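Local coordinates for LPXTG-motif cell wall anchor domain protein (Mobiluncus mulieris, PDB 5U5O), which is a giant bacterial adhesin, probably anchored to the cell wall, that likely mediates attachment through internally cross-linked Ig-like domains, at residues A188-F196 with D207-E215. Residues are numbered along the deposited sequence; the frame is centred on the assembly and turned at random.
Sequences ARPEASYKF and DEFTLKEGE
Arg189 meets Glu213 side-on in a two-bond salt bridge. Its NE donates to Glu213 OE1 at 2.9 Å, nearly straight at 171° and on the syn lone pair. NH2 reaches Glu213 OE2 at 3.0 Å with a more bent bond. Guanidinium and carboxylate are nearly coplanar, 25° apart. Both side chains are extended, with Glu213 CG anti to its backbone N (chi1 179°), which carries the carboxylate across to the 3-10 turn 189-191.

Two waters lie between the 3-10 segment and the Glu213 end of the hairpin. One links Arg189 O, Glu213 OE1 and Tyr194 OH. The other is bonded to Arg189 O and Ala192 O and accepts from Glu213 N, 2.9 Å from the water oxygen. It thus bridges Ala192 O and Glu213 N, which do not bond directly.

Further along, strands 193-200 and 205-212 form an antiparallel hairpin. Tyr194 pairs with Leu211, and Phe196 with Phe209, as hydrogen-bonded pairs. Their side chains share one face of the sheet. Phe196 CB lies over the Phe209 ring, 4.2 Å from its centroid, a CH-pi contact. Phe196 CD2 also touches Leu211 CD1 at 4.2 Å. On the face of Lys195 and Thr210, Ser193 OG packs on Thr210 CB at 3.4 Å. Lys195 runs beside Glu208, their salt bridge long at 3.7 Å between NZ and OE2.

Outward, Leu173 touches Phe196, and Val177 touches Tyr194 and Glu213. Lys175 makes a cation-pi contact with Tyr194. A type II turn from Lys212 to Glu215 carries the chain toward strand 216-223.

Strand 205-212 edges an antiparallel sheet within this chain, in the DUF5979 region; strand 193-200 lies inside it. The two-bond grip limits rotation of the Glu213 carboxylate and probably holds the 3-10 segment against the strand end.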
loop_
_atom_site.group_PDB
_atom_site.type_symbol
_atom_site.label_atom_id
_atom_site.label_comp_id
_atom_site.label_asym_id
_atom_site.label_seq_id
_atom_site.Cartn_x
_atom_site.Cartn_y
_atom_site.Cartn_z
ATOM N N ALA A 188 -24.323 -33.953 -21.078
ATOM C CA ALA A 188 -24.833 -32.969 -22.037
ATOM C C ALA A 188 -23.876 -31.780 -22.075
ATOM O O ALA A 188 -23.379 -31.323 -21.043
ATOM C CB ALA A 188 -26.223 -32.502 -21.646
ATOM N N ARG A 189 -23.624 -31.279 -23.274
ATOM C CA ARG A 189 -22.702 -30.165 -23.457
ATOM C C ARG A 189 -22.934 -28.978 -22.501
ATOM O O ARG A 189 -21.976 -28.519 -21.897
ATOM C CB ARG A 189 -22.699 -29.716 -24.929
ATOM C CG ARG A 189 -21.697 -28.627 -25.252
ATOM C CD ARG A 189 -21.676 -28.319 -26.735
ATOM N NE ARG A 189 -20.720 -27.252 -26.968
ATOM C CZ ARG A 189 -20.214 -26.924 -28.162
ATOM N NH1 ARG A 189 -20.556 -27.574 -29.288
ATOM N NH2 ARG A 189 -19.334 -25.937 -28.224
ATOM N N PRO A 190 -24.193 -28.497 -22.333
ATOM C CA PRO A 190 -24.396 -27.324 -21.466
ATOM C C PRO A 190 -24.273 -27.644 -19.972
ATOM O O PRO A 190 -24.270 -26.732 -19.152
ATOM C CB PRO A 190 -25.823 -26.858 -21.767
ATOM C CG PRO A 190 -26.280 -27.652 -22.927
ATOM C CD PRO A 190 -25.402 -28.847 -23.105
ATOM N N GLU A 191 -24.176 -28.926 -19.629
ATOM C CA GLU A 191 -23.977 -29.341 -18.236
ATOM C C GLU A 191 -22.532 -29.663 -17.905
ATOM O O GLU A 191 -22.194 -29.846 -16.732
ATOM C CB GLU A 191 -24.865 -30.543 -17.917
ATOM C CG GLU A 191 -26.351 -30.227 -17.950
ATOM C CD GLU A 191 -26.746 -29.104 -17.007
ATOM O OE1 GLU A 191 -26.139 -28.979 -15.911
ATOM O OE2 GLU A 191 -27.666 -28.336 -17.357
ATOM N N ALA A 192 -21.653 -29.675 -18.894
ATOM C CA ALA A 192 -20.259 -29.948 -18.632
ATOM C C ALA A 192 -19.718 -28.859 -17.702
ATOM O O ALA A 192 -20.040 -27.678 -17.853
ATOM C CB ALA A 192 -19.460 -29.982 -19.925
ATOM N N SER A 193 -18.917 -29.290 -16.731
ATOM C CA SER A 193 -18.393 -28.423 -15.698
ATOM C C SER A 193 -16.881 -28.529 -15.639
ATOM O O SER A 193 -16.352 -29.617 -15.462
ATOM C CB SER A 193 -18.991 -28.857 -14.372
ATOM O OG SER A 193 -18.436 -28.170 -13.277
ATOM N N TYR A 194 -16.200 -27.410 -15.852
ATOM C CA TYR A 194 -14.760 -27.387 -16.021
ATOM C C TYR A 194 -14.116 -26.767 -14.783
ATOM O O TYR A 194 -14.421 -25.632 -14.418
ATOM C CB TYR A 194 -14.413 -26.609 -17.299
ATOM C CG TYR A 194 -15.096 -27.176 -18.567
ATOM C CD1 TYR A 194 -14.588 -28.313 -19.188
ATOM C CD2 TYR A 194 -16.297 -26.654 -19.022
ATOM C CE1 TYR A 194 -15.202 -28.843 -20.321
ATOM C CE2 TYR A 194 -16.908 -27.172 -20.194
ATOM C CZ TYR A 194 -16.368 -28.298 -20.773
ATOM O OH TYR A 194 -16.925 -28.879 -21.926
ATOM N N LYS A 195 -13.227 -27.535 -14.174
ATOM C CA LYS A 195 -12.661 -27.159 -12.880
ATOM C C LYS A 195 -11.353 -26.423 -13.047
ATOM O O LYS A 195 -10.459 -26.893 -13.759
ATOM C CB LYS A 195 -12.426 -28.387 -12.027
ATOM C CG LYS A 195 -11.862 -28.068 -10.660
ATOM C CD LYS A 195 -11.526 -29.336 -9.906
ATOM C CE LYS A 195 -10.712 -29.058 -8.651
ATOM N NZ LYS A 195 -10.533 -30.302 -7.852
ATOM N N PHE A 196 -11.230 -25.294 -12.347
ATOM C CA PHE A 196 -10.056 -24.462 -12.393
ATOM C C PHE A 196 -9.556 -24.138 -10.994
ATOM O O PHE A 196 -10.330 -24.062 -10.023
ATOM C CB PHE A 196 -10.336 -23.145 -13.099
ATOM C CG PHE A 196 -10.487 -23.305 -14.581
ATOM C CD1 PHE A 196 -9.382 -23.236 -15.413
ATOM C CD2 PHE A 196 -11.730 -23.546 -15.135
ATOM C CE1 PHE A 196 -9.518 -23.394 -16.788
ATOM C CE2 PHE A 196 -11.873 -23.724 -16.510
ATOM C CZ PHE A 196 -10.760 -23.622 -17.326
ATOM N N ASP A 207 -7.805 -20.014 -5.392
ATOM C CA ASP A 207 -9.229 -19.982 -5.650
ATOM C C ASP A 207 -9.583 -21.151 -6.550
ATOM O O ASP A 207 -9.088 -21.225 -7.682
ATOM C CB ASP A 207 -9.604 -18.656 -6.311
ATOM C CG ASP A 207 -9.518 -17.488 -5.334
ATOM O OD1 ASP A 207 -10.388 -17.370 -4.465
ATOM O OD2 ASP A 207 -8.576 -16.691 -5.435
ATOM N N GLU A 208 -10.466 -22.022 -6.094
ATOM C CA GLU A 208 -10.918 -23.222 -6.813
ATOM C C GLU A 208 -12.360 -22.992 -7.178
ATOM O O GLU A 208 -13.157 -22.606 -6.286
ATOM C CB GLU A 208 -10.962 -24.381 -5.824
ATOM C CG GLU A 208 -9.701 -25.149 -5.561
ATOM C CD GLU A 208 -10.063 -26.446 -4.864
ATOM O OE1 GLU A 208 -10.627 -26.392 -3.744
ATOM O OE2 GLU A 208 -9.851 -27.517 -5.459
ATOM N N PHE A 209 -12.738 -23.296 -8.427
ATOM C CA PHE A 209 -14.102 -23.072 -8.847
ATOM C C PHE A 209 -14.320 -23.816 -10.161
ATOM O O PHE A 209 -13.361 -24.287 -10.783
ATOM C CB PHE A 209 -14.383 -21.581 -9.046
ATOM C CG PHE A 209 -13.410 -20.917 -9.973
ATOM C CD1 PHE A 209 -12.209 -20.394 -9.503
ATOM C CD2 PHE A 209 -13.655 -20.868 -11.359
ATOM C CE1 PHE A 209 -11.283 -19.824 -10.381
ATOM C CE2 PHE A 209 -12.729 -20.293 -12.222
ATOM C CZ PHE A 209 -11.543 -19.775 -11.747
ATOM N N THR A 210 -15.584 -23.899 -10.546
ATOM C CA THR A 210 -15.966 -24.491 -11.819
ATOM C C THR A 210 -16.626 -23.475 -12.715
ATOM O O THR A 210 -17.317 -22.563 -12.279
ATOM C CB THR A 210 -16.949 -25.651 -11.624
ATOM O OG1 THR A 210 -18.208 -25.137 -11.181
ATOM C CG2 THR A 210 -16.409 -26.650 -10.614
ATOM N N LEU A 211 -16.435 -23.684 -14.028
ATOM C CA LEU A 211 -17.114 -22.925 -15.066
ATOM C C LEU A 211 -17.773 -23.877 -16.038
ATOM O O LEU A 211 -17.144 -24.825 -16.518
ATOM C CB LEU A 211 -16.120 -22.076 -15.862
ATOM C CG LEU A 211 -15.362 -21.014 -15.068
ATOM C CD1 LEU A 211 -14.326 -20.367 -15.980
ATOM C CD2 LEU A 211 -16.298 -19.957 -14.515
ATOM N N LYS A 212 -19.044 -23.635 -16.310
ATOM C CA LYS A 212 -19.656 -24.217 -17.508
ATOM C C LYS A 212 -19.224 -23.423 -18.749
ATOM O O LYS A 212 -18.668 -22.328 -18.685
ATOM C CB LYS A 212 -21.182 -24.278 -17.392
ATOM C CG LYS A 212 -21.630 -25.120 -16.204
ATOM C CD LYS A 212 -23.118 -25.392 -16.156
ATOM C CE LYS A 212 -23.432 -26.410 -15.073
ATOM N NZ LYS A 212 -22.930 -25.998 -13.735
ATOM N N GLU A 213 -19.455 -24.000 -19.922
ATOM C CA GLU A 213 -19.145 -23.328 -21.170
ATOM C C GLU A 213 -19.818 -21.967 -21.187
ATOM O O GLU A 213 -21.016 -21.863 -20.916
ATOM C CB GLU A 213 -19.609 -24.185 -22.344
ATOM C CG GLU A 213 -19.365 -23.564 -23.705
ATOM C CD GLU A 213 -19.758 -24.466 -24.866
ATOM O OE1 GLU A 213 -20.125 -25.637 -24.656
ATOM O OE2 GLU A 213 -19.652 -23.999 -26.022
ATOM N N GLY A 214 -19.036 -20.931 -21.491
ATOM C CA GLY A 214 -19.545 -19.567 -21.573
ATOM C C GLY A 214 -19.581 -18.775 -20.274
ATOM O O GLY A 214 -19.836 -17.567 -20.290
ATOM N N GLU A 215 -19.336 -19.441 -19.148
ATOM C CA GLU A 215 -19.300 -18.777 -17.851
ATOM C C GLU A 215 -17.960 -18.108 -17.585
ATOM O O GLU A 215 -16.944 -18.451 -18.187
ATOM C CB GLU A 215 -19.635 -19.771 -16.726
ATOM C CG GLU A 215 -21.059 -20.292 -16.801
ATOM C CD GLU A 215 -21.478 -21.121 -15.598
ATOM O OE1 GLU A 215 -20.613 -21.730 -14.920
ATOM O OE2 GLU A 215 -22.699 -21.200 -15.354
HETATM O O HOH W 1 -19.332 -27.823 -22.759
HETATM O O HOH W 2 -21.062 -26.404 -20.078
#